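Local coordinates for protein with a SET domain within carboxy region (Cryptosporidium parvum, PDB 4LDG) that is probably a histone methyltransferase acting on histone H4 at its K20 position, represented here by its carboxy-terminal part with the SET domain, at residues 137-142 with 154-159; 161-166 with 242-247; 230-235 with 257-262. All blocks are in the same frame, centred on the assembly; numbering follows the deposited sequence.

Contact 1: 137-142 with 154-159; sequences HSCTLI and AGSLIR
Cys139 and Gly155 form the tight part of this contact. The thiol SG of Cys139 rests 3.8 Å from Gly155 CA, where no side chain intervenes between sulfur and backbone. Its place there follows from a first torsion near 172°, which swings the sulfur away from its own amide nitrogen and alongside the chain of 154-159. The same two residues share the direct backbone bond of the contact: Gly155 N donates to Cys139 O over 2.8 Å, reasonably straight at 160°, although the donor stands 45° above the carbonyl plane. Leu141 closes one flank, with CD1 4.3 Å from Gly155 CA. The geometry is that of a beta hairpin coming apart at its base. Strands 140-143 and 151-154 are antiparallel, and Thr140 faces Ala154 as a non-hydrogen-bonded pair with CA atoms 4.6 Å apart and diverging side chains; beyond it the chains separate, until Ser138 CA and Ile158 CA are 6.7 Å apart. Side chains span this wider end. Ile158 lies alongside Ser138, its branch methyl CG2 3.7 Å from Ser138 OG and its CD1 near Ser138 CB. The hydroxyl is not left to this apolar neighbour, since it hydrogen-bonds to Phe163 O on the next strand. On the looser side a water molecule accepts from Cys139 N at 3.1 Å and donates to Leu157 O, while its approach to Ser156 OG is long and weak, so the two backbones are joined through water where the chains have separated. Helix 15-36 covers this side, with Leu27 touching Cys139 and Phe34 touching Ser156, and solvent is reached at Leu157, whose side chain turns away from 137-142.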
loop_
_atom_site.group_PDB
_atom_site.type_symbol
_atom_site.label_atom_id
_atom_site.label_comp_id
_atom_site.label_asym_id
_atom_site.label_seq_id
_atom_site.Cartn_x
_atom_site.Cartn_y
_atom_site.Cartn_z
ATOM N N HIS A 137 -1.932 -5.368 -4.601
ATOM C CA HIS A 137 -2.445 -4.305 -3.708
ATOM C C HIS A 137 -3.952 -4.276 -3.693
ATOM O O HIS A 137 -4.611 -4.861 -4.551
ATOM C CB HIS A 137 -1.896 -2.919 -4.075
ATOM C CG HIS A 137 -1.836 -2.668 -5.540
ATOM N ND1 HIS A 137 -0.649 -2.652 -6.245
ATOM C CD2 HIS A 137 -2.819 -2.469 -6.450
ATOM C CE1 HIS A 137 -0.901 -2.451 -7.525
ATOM N NE2 HIS A 137 -2.209 -2.333 -7.676
ATOM N N SER A 138 -4.508 -3.607 -2.693
ATOM C CA SER A 138 -5.947 -3.375 -2.673
ATOM C C SER A 138 -6.248 -2.456 -3.834
ATOM O O SER A 138 -5.360 -1.765 -4.338
ATOM C CB SER A 138 -6.383 -2.744 -1.346
ATOM O OG SER A 138 -6.354 -3.724 -0.306
ATOM N N CYS A 139 -7.494 -2.477 -4.281
ATOM C CA CYS A 139 -7.953 -1.604 -5.364
ATOM C C CYS A 139 -8.270 -0.240 -4.728
ATOM O O CYS A 139 -9.112 -0.138 -3.822
ATOM C CB CYS A 139 -9.173 -2.241 -6.023
ATOM S SG CYS A 139 -10.044 -1.231 -7.237
ATOM N N THR A 140 -7.510 0.773 -5.117
ATOM C CA THR A 140 -7.765 2.146 -4.687
ATOM C C THR A 140 -7.970 3.099 -5.870
ATOM O O THR A 140 -7.648 2.765 -7.008
ATOM C CB THR A 140 -6.589 2.710 -3.884
ATOM O OG1 THR A 140 -5.460 2.840 -4.741
ATOM C CG2 THR A 140 -6.251 1.825 -2.704
ATOM N N LEU A 141 -8.503 4.287 -5.573
ATOM C CA LEU A 141 -8.614 5.386 -6.539
ATOM C C LEU A 141 -8.269 6.724 -5.900
ATOM O O LEU A 141 -8.418 6.898 -4.679
ATOM C CB LEU A 141 -10.036 5.459 -7.081
ATOM C CG LEU A 141 -10.490 4.173 -7.742
ATOM C CD1 LEU A 141 -11.976 4.241 -7.983
ATOM C CD2 LEU A 141 -9.741 3.962 -9.047
ATOM N N ILE A 142 -7.821 7.662 -6.727
ATOM C CA ILE A 142 -7.588 9.043 -6.308
ATOM C C ILE A 142 -8.773 9.939 -6.700
ATOM O O ILE A 142 -9.272 9.861 -7.812
ATOM C CB ILE A 142 -6.360 9.638 -7.008
ATOM C CG1 ILE A 142 -5.103 8.871 -6.650
ATOM C CG2 ILE A 142 -6.177 11.110 -6.630
ATOM C CD1 ILE A 142 -3.925 9.312 -7.500
ATOM N N ALA A 154 -11.116 3.612 -1.275
ATOM C CA ALA A 154 -11.232 2.212 -1.620
ATOM C C ALA A 154 -12.050 2.094 -2.903
ATOM O O ALA A 154 -13.127 2.665 -2.985
ATOM C CB ALA A 154 -11.912 1.450 -0.497
ATOM N N GLY A 155 -11.519 1.377 -3.893
ATOM C CA GLY A 155 -12.215 1.073 -5.129
ATOM C C GLY A 155 -13.138 -0.119 -5.000
ATOM O O GLY A 155 -14.004 -0.329 -5.844
ATOM N N SER A 156 -12.953 -0.903 -3.949
ATOM C CA SER A 156 -13.885 -1.984 -3.599
ATOM C C SER A 156 -13.613 -2.357 -2.154
ATOM O O SER A 156 -12.715 -1.782 -1.525
ATOM C CB SER A 156 -13.690 -3.191 -4.499
ATOM O OG SER A 156 -12.359 -3.634 -4.363
ATOM N N LEU A 157 -14.383 -3.293 -1.615
ATOM C CA LEU A 157 -14.199 -3.738 -0.229
ATOM C C LEU A 157 -12.737 -4.053 0.078
ATOM O O LEU A 157 -12.074 -4.773 -0.660
ATOM C CB LEU A 157 -15.029 -4.992 0.044
ATOM C CG LEU A 157 -15.030 -5.589 1.462
ATOM C CD1 LEU A 157 -15.431 -4.595 2.552
ATOM C CD2 LEU A 157 -15.997 -6.768 1.475
ATOM N N ILE A 158 -12.235 -3.477 1.159
ATOM C CA ILE A 158 -10.951 -3.862 1.714
ATOM C C ILE A 158 -11.261 -4.516 3.056
ATOM O O ILE A 158 -11.675 -3.857 3.999
ATOM C CB ILE A 158 -9.990 -2.663 1.869
ATOM C CG1 ILE A 158 -9.706 -2.048 0.497
ATOM C CG2 ILE A 158 -8.690 -3.132 2.491
ATOM C CD1 ILE A 158 -9.009 -0.697 0.492
ATOM N N ARG A 159 -11.068 -5.822 3.127
ATOM C CA ARG A 159 -11.301 -6.533 4.363
ATOM C C ARG A 159 -10.226 -6.212 5.387
ATOM O O ARG A 159 -9.094 -5.855 5.028
ATOM C CB ARG A 159 -11.318 -8.039 4.116
ATOM C CG ARG A 159 -12.413 -8.500 3.177
ATOM C CD ARG A 159 -12.758 -9.936 3.468
ATOM N NE ARG A 159 -13.444 -10.578 2.357
ATOM C CZ ARG A 159 -12.857 -11.036 1.249
ATOM N NH1 ARG A 159 -13.600 -11.622 0.324
ATOM N NH2 ARG A 159 -11.550 -10.910 1.052
HETATM O O HOH W 1 -9.463 -4.069 -2.534
#

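Contact 2: 161-166 with 242-247; sequences DDFVLE and RLFFVS
Phe163 and Phe244 supply the apolar centre, CE1 of Phe163 lying 3.3 Å from CD1 of Phe244. Their planes are 23° apart but so displaced that the rings barely overlap, and Ile132 of helix 121-134 touches both. Around them runs the antiparallel pairing of strands 163-166 and 240-247, interrupted by a classic beta bulge: Val164 and Leu165 together oppose Phe245. Val164 N donates to Phe245 O, and Phe245 N returns an almost straight 177° bond to Leu165 O, 2.8 Å away. The extra residue explains why Phe163 and Glu166, three positions apart, share one face of the sheet. Farther out, Ser247 N bonds to Asp162 O and Asp161 N to Ser247 O, with a water joining Ser247 O to Asp161 OD1. At the other end an extended Glu166 meets Arg242, whose chain folds back at its second and third torsions. The guanidinium grips side-on, NE giving 2.9 Å to Glu166 OE2 and NH2 3.1 Å to Glu166 OE1, with the two planes 37° apart. Both carboxylate oxygens are thus engaged, and a water links OE2 to Leu243 N, which should favour the ionised form of Glu166.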
loop_
_atom_site.group_PDB
_atom_site.type_symbol
_atom_site.label_atom_id
_atom_site.label_comp_id
_atom_site.label_asym_id
_atom_site.label_seq_id
_atom_site.Cartn_x
_atom_site.Cartn_y
_atom_site.Cartn_z
ATOM N N ASP A 161 -7.285 -6.456 7.805
ATOM C CA ASP A 161 -5.974 -7.084 7.684
ATOM C C ASP A 161 -5.441 -7.297 6.263
ATOM O O ASP A 161 -4.292 -7.745 6.112
ATOM C CB ASP A 161 -5.882 -8.402 8.487
ATOM C CG ASP A 161 -5.775 -8.166 9.974
ATOM O OD1 ASP A 161 -5.189 -7.139 10.375
ATOM O OD2 ASP A 161 -6.282 -9.000 10.760
ATOM N N ASP A 162 -6.236 -6.978 5.239
ATOM C CA ASP A 162 -5.722 -7.007 3.876
ATOM C C ASP A 162 -4.497 -6.118 3.794
ATOM O O ASP A 162 -4.366 -5.129 4.556
ATOM C CB ASP A 162 -6.732 -6.517 2.841
ATOM C CG ASP A 162 -7.781 -7.563 2.474
ATOM O OD1 ASP A 162 -7.756 -8.720 3.000
ATOM O OD2 ASP A 162 -8.649 -7.217 1.628
ATOM N N PHE A 163 -3.582 -6.530 2.918
ATOM C CA PHE A 163 -2.513 -5.678 2.392
ATOM C C PHE A 163 -3.190 -4.555 1.631
ATOM O O PHE A 163 -3.984 -4.825 0.728
ATOM C CB PHE A 163 -1.592 -6.471 1.462
ATOM C CG PHE A 163 -0.359 -5.719 1.025
ATOM C CD1 PHE A 163 0.799 -5.767 1.783
ATOM C CD2 PHE A 163 -0.355 -4.978 -0.156
ATOM C CE1 PHE A 163 1.937 -5.061 1.396
ATOM C CE2 PHE A 163 0.772 -4.265 -0.562
ATOM C CZ PHE A 163 1.916 -4.290 0.227
ATOM N N VAL A 164 -2.884 -3.292 1.960
ATOM C CA VAL A 164 -3.489 -2.180 1.200
ATOM C C VAL A 164 -2.548 -1.677 0.099
ATOM O O VAL A 164 -2.820 -1.831 -1.104
ATOM C CB VAL A 164 -3.985 -1.090 2.163
ATOM C CG1 VAL A 164 -4.579 0.099 1.424
ATOM C CG2 VAL A 164 -5.033 -1.680 3.102
ATOM N N LEU A 165 -1.417 -1.112 0.503
ATOM C CA LEU A 165 -0.471 -0.512 -0.443
ATOM C C LEU A 165 0.872 -0.483 0.217
ATOM O O LEU A 165 0.957 -0.392 1.462
ATOM C CB LEU A 165 -0.842 0.948 -0.725
ATOM C CG LEU A 165 -2.069 1.289 -1.560
ATOM C CD1 LEU A 165 -2.375 2.778 -1.411
ATOM C CD2 LEU A 165 -1.885 0.924 -3.029
ATOM N N GLU A 166 1.929 -0.499 -0.581
ATOM C CA GLU A 166 3.251 -0.296 -0.018
ATOM C C GLU A 166 3.471 1.202 0.025
ATOM O O GLU A 166 3.022 1.900 -0.863
ATOM C CB GLU A 166 4.340 -0.979 -0.847
ATOM C CG GLU A 166 5.734 -0.796 -0.264
ATOM C CD GLU A 166 6.849 -1.444 -1.059
ATOM O OE1 GLU A 166 6.571 -2.172 -2.037
ATOM O OE2 GLU A 166 8.026 -1.226 -0.689
ATOM N N ARG A 242 10.629 -2.837 4.038
ATOM C CA ARG A 242 9.531 -2.501 3.144
ATOM C C ARG A 242 8.346 -2.127 4.005
ATOM O O ARG A 242 7.824 -2.973 4.791
ATOM C CB ARG A 242 9.155 -3.696 2.269
ATOM C CG ARG A 242 10.359 -4.354 1.596
ATOM C CD ARG A 242 11.008 -3.439 0.574
ATOM N NE ARG A 242 10.083 -3.246 -0.541
ATOM C CZ ARG A 242 10.062 -3.971 -1.654
ATOM N NH1 ARG A 242 10.931 -4.973 -1.850
ATOM N NH2 ARG A 242 9.152 -3.714 -2.576
ATOM N N LEU A 243 7.895 -0.879 3.835
ATOM C CA LEU A 243 6.860 -0.309 4.686
ATOM C C LEU A 243 5.545 -0.341 3.919
ATOM O O LEU A 243 5.485 0.083 2.742
ATOM C CB LEU A 243 7.245 1.133 5.056
ATOM C CG LEU A 243 6.301 2.037 5.880
ATOM C CD1 LEU A 243 6.159 1.526 7.312
ATOM C CD2 LEU A 243 6.826 3.464 5.878
ATOM N N PHE A 244 4.493 -0.823 4.589
ATOM C CA PHE A 244 3.198 -0.992 3.949
ATOM C C PHE A 244 2.042 -0.785 4.895
ATOM O O PHE A 244 2.185 -0.863 6.149
ATOM C CB PHE A 244 3.063 -2.380 3.251
ATOM C CG PHE A 244 3.134 -3.578 4.188
ATOM C CD1 PHE A 244 1.993 -4.250 4.581
ATOM C CD2 PHE A 244 4.345 -4.031 4.662
ATOM C CE1 PHE A 244 2.067 -5.343 5.441
ATOM C CE2 PHE A 244 4.430 -5.113 5.522
ATOM C CZ PHE A 244 3.297 -5.773 5.911
ATOM N N PHE A 245 0.886 -0.523 4.276
ATOM C CA PHE A 245 -0.354 -0.304 4.999
ATOM C C PHE A 245 -1.193 -1.568 5.009
ATOM O O PHE A 245 -1.242 -2.296 4.016
ATOM C CB PHE A 245 -1.139 0.777 4.303
ATOM C CG PHE A 245 -0.533 2.140 4.424
ATOM C CD1 PHE A 245 -0.462 2.764 5.642
ATOM C CD2 PHE A 245 -0.086 2.818 3.294
ATOM C CE1 PHE A 245 0.045 4.037 5.742
ATOM C CE2 PHE A 245 0.428 4.080 3.390
ATOM C CZ PHE A 245 0.490 4.689 4.617
ATOM N N VAL A 246 -1.826 -1.845 6.141
ATOM C CA VAL A 246 -2.885 -2.851 6.201
ATOM C C VAL A 246 -4.102 -2.220 6.834
ATOM O O VAL A 246 -3.983 -1.273 7.591
ATOM C CB VAL A 246 -2.467 -4.099 6.986
ATOM C CG1 VAL A 246 -1.250 -4.738 6.341
ATOM C CG2 VAL A 246 -2.154 -3.777 8.421
ATOM N N SER A 247 -5.280 -2.727 6.500
ATOM C CA SER A 247 -6.518 -2.167 7.005
ATOM C C SER A 247 -6.749 -2.563 8.456
ATOM O O SER A 247 -6.430 -3.668 8.856
ATOM C CB SER A 247 -7.682 -2.661 6.158
ATOM O OG SER A 247 -7.725 -4.084 6.172
HETATM O O HOH W 2 -5.436 -4.671 11.228
HETATM O O HOH W 3 8.558 0.611 1.285
#

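Contact 3: 230-235 with 257-262; sequences IITKVL and LLFDYG
This is a short junction between two beta elements of the SET domain, strand 230-237 at one border of the three-stranded sheet and the late segment 257-262. The weakly bonded strand 258-259 pairs in parallel with 222-223, as in the pseudoknot of SET domains, where the late segment threads past an earlier loop. Ile230 and Phe259 carry most of the contact. The one direct backbone bond runs from Ile230 N to Leu258 O, 3.2 Å long and somewhat bent at the hydrogen. Next to it the isoleucine's CG1 lies 3.9 Å from Phe259 CB. The phenylalanine leaves its backbone with CG opposite the amide nitrogen (chi1 178°), which lays the ring along strand 230-237: Ile230 O meets the ring edge at CD1, 3.5 Å away and in its plane, and Thr232 CG2 approaches CZ obliquely at 3.6 Å. Phe245, on the neighbouring strand, adds an edge-to-face ring contact, and on the segment's own side Phe259 CD2 stands over the centre of the Tyr261 ring. Tyr261 itself is tied to the 222-223 region through Ile221 O and His223 ND1. Hydration completes the junction, a water donating to Ile230 O and accepting from Asp260 N. Just beyond, the chain bends in an Asx turn, where Asp260 OD1 receives Gly262 N over 2.8 Å, the donor lying 43° above the carboxylate plane.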
loop_
_atom_site.group_PDB
_atom_site.type_symbol
_atom_site.label_atom_id
_atom_site.label_comp_id
_atom_site.label_asym_id
_atom_site.label_seq_id
_atom_site.Cartn_x
_atom_site.Cartn_y
_atom_site.Cartn_z
ATOM N N ILE A 230 -6.296 2.606 8.474
ATOM C CA ILE A 230 -5.153 1.774 8.168
ATOM C C ILE A 230 -4.020 2.052 9.144
ATOM O O ILE A 230 -4.021 3.070 9.814
ATOM C CB ILE A 230 -4.659 1.977 6.753
ATOM C CG1 ILE A 230 -4.144 3.399 6.547
ATOM C CG2 ILE A 230 -5.772 1.694 5.761
ATOM C CD1 ILE A 230 -3.671 3.630 5.125
ATOM N N ILE A 231 -3.105 1.095 9.242
ATOM C CA ILE A 231 -1.901 1.182 10.048
ATOM C C ILE A 231 -0.713 0.654 9.240
ATOM O O ILE A 231 -0.891 -0.005 8.232
ATOM C CB ILE A 231 -1.994 0.339 11.327
ATOM C CG1 ILE A 231 -2.298 -1.124 11.012
ATOM C CG2 ILE A 231 -3.062 0.892 12.248
ATOM C CD1 ILE A 231 -2.199 -2.026 12.245
ATOM N N THR A 232 0.495 0.902 9.714
ATOM C CA THR A 232 1.686 0.447 9.004
ATOM C C THR A 232 2.316 -0.791 9.630
ATOM O O THR A 232 2.108 -1.113 10.798
ATOM C CB THR A 232 2.737 1.559 8.917
ATOM O OG1 THR A 232 2.891 2.147 10.204
ATOM C CG2 THR A 232 2.303 2.618 7.925
ATOM N N LYS A 233 3.062 -1.495 8.800
ATOM C CA LYS A 233 3.838 -2.640 9.197
ATOM C C LYS A 233 5.093 -2.611 8.356
ATOM O O LYS A 233 5.148 -1.919 7.350
ATOM C CB LYS A 233 3.044 -3.929 8.977
ATOM C CG LYS A 233 2.050 -4.149 10.086
ATOM C CD LYS A 233 1.276 -5.437 9.918
ATOM C CE LYS A 233 0.258 -5.656 11.051
ATOM N NZ LYS A 233 0.690 -5.171 12.399
ATOM N N VAL A 234 6.115 -3.318 8.800
ATOM C CA VAL A 234 7.368 -3.411 8.057
ATOM C C VAL A 234 7.752 -4.881 7.936
ATOM O O VAL A 234 7.582 -5.628 8.881
ATOM C CB VAL A 234 8.524 -2.629 8.726
ATOM C CG1 VAL A 234 9.842 -2.904 8.009
ATOM C CG2 VAL A 234 8.262 -1.138 8.678
ATOM N N LEU A 235 8.224 -5.268 6.758
ATOM C CA LEU A 235 8.913 -6.528 6.556
ATOM C C LEU A 235 10.312 -6.234 6.086
ATOM O O LEU A 235 10.507 -5.448 5.145
ATOM C CB LEU A 235 8.239 -7.376 5.476
ATOM C CG LEU A 235 6.881 -8.023 5.779
ATOM C CD1 LEU A 235 6.508 -8.981 4.655
ATOM C CD2 LEU A 235 6.853 -8.747 7.120
ATOM N N LEU A 257 -9.293 6.369 2.510
ATOM C CA LEU A 257 -8.276 5.765 3.353
ATOM C C LEU A 257 -7.678 6.863 4.215
ATOM O O LEU A 257 -7.328 7.944 3.728
ATOM C CB LEU A 257 -7.178 5.119 2.533
ATOM C CG LEU A 257 -7.593 4.094 1.481
ATOM C CD1 LEU A 257 -6.368 3.390 0.924
ATOM C CD2 LEU A 257 -8.565 3.096 2.059
ATOM N N LEU A 258 -7.557 6.571 5.499
ATOM C CA LEU A 258 -6.999 7.514 6.463
ATOM C C LEU A 258 -5.995 6.825 7.381
ATOM O O LEU A 258 -6.181 5.691 7.772
ATOM C CB LEU A 258 -8.115 8.178 7.279
ATOM C CG LEU A 258 -9.076 9.076 6.480
ATOM C CD1 LEU A 258 -10.320 9.481 7.275
ATOM C CD2 LEU A 258 -8.330 10.311 5.987
ATOM N N PHE A 259 -4.942 7.560 7.714
ATOM C CA PHE A 259 -3.836 7.074 8.465
ATOM C C PHE A 259 -3.444 8.114 9.513
ATOM O O PHE A 259 -3.397 9.310 9.226
ATOM C CB PHE A 259 -2.659 6.835 7.506
ATOM C CG PHE A 259 -1.427 6.370 8.187
ATOM C CD1 PHE A 259 -1.421 5.175 8.884
ATOM C CD2 PHE A 259 -0.275 7.127 8.157
ATOM C CE1 PHE A 259 -0.267 4.756 9.558
ATOM C CE2 PHE A 259 0.872 6.705 8.801
ATOM C CZ PHE A 259 0.885 5.510 9.491
ATOM N N ASP A 260 -3.138 7.651 10.722
ATOM C CA ASP A 260 -2.619 8.514 11.765
ATOM C C ASP A 260 -1.117 8.588 11.610
ATOM O O ASP A 260 -0.413 7.670 12.001
ATOM C CB ASP A 260 -2.963 7.954 13.139
ATOM C CG ASP A 260 -2.415 8.813 14.272
ATOM O OD1 ASP A 260 -1.741 9.811 13.984
ATOM O OD2 ASP A 260 -2.660 8.493 15.452
ATOM N N TYR A 261 -0.623 9.662 11.012
ATOM C CA TYR A 261 0.808 9.850 10.838
ATOM C C TYR A 261 1.568 10.239 12.098
ATOM O O TYR A 261 2.766 10.471 12.017
ATOM C CB TYR A 261 1.090 10.899 9.790
ATOM C CG TYR A 261 0.776 10.524 8.351
ATOM C CD1 TYR A 261 1.777 10.088 7.491
ATOM C CD2 TYR A 261 -0.502 10.655 7.834
ATOM C CE1 TYR A 261 1.508 9.782 6.160
ATOM C CE2 TYR A 261 -0.766 10.358 6.518
ATOM C CZ TYR A 261 0.254 9.920 5.676
ATOM O OH TYR A 261 -0.003 9.595 4.359
ATOM N N GLY A 262 0.914 10.304 13.257
ATOM C CA GLY A 262 1.583 10.764 14.479
ATOM C C GLY A 262 2.085 9.690 15.432
ATOM O O GLY A 262 2.648 9.998 16.482
HETATM O O HOH W 4 -3.104 4.704 11.760
#

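How the contacts relate
Contacts 2 and 3 lie closest, their centres about 8 Å apart, and share the three-stranded sheet: strand 240-247 is central, flanked by 163-166 and 230-237. Contact 1 is about 11 Å from contact 2 and 15 Å from contact 3, again between centres. Along the chain contact 1 closes before the others open, while contacts 2 and 3 alternate their segments. Direct bridges join neighbours: Arg159 O of contact 1 probably hydrogen-bonds to Ser247 OG of contact 2, Ile158 packs on the same serine, and Leu257 of contact 3 packs on Thr140 and Ile158. The hairpin, central sheet and late segment of the pseudoknot are thereby fastened into one SET-domain body.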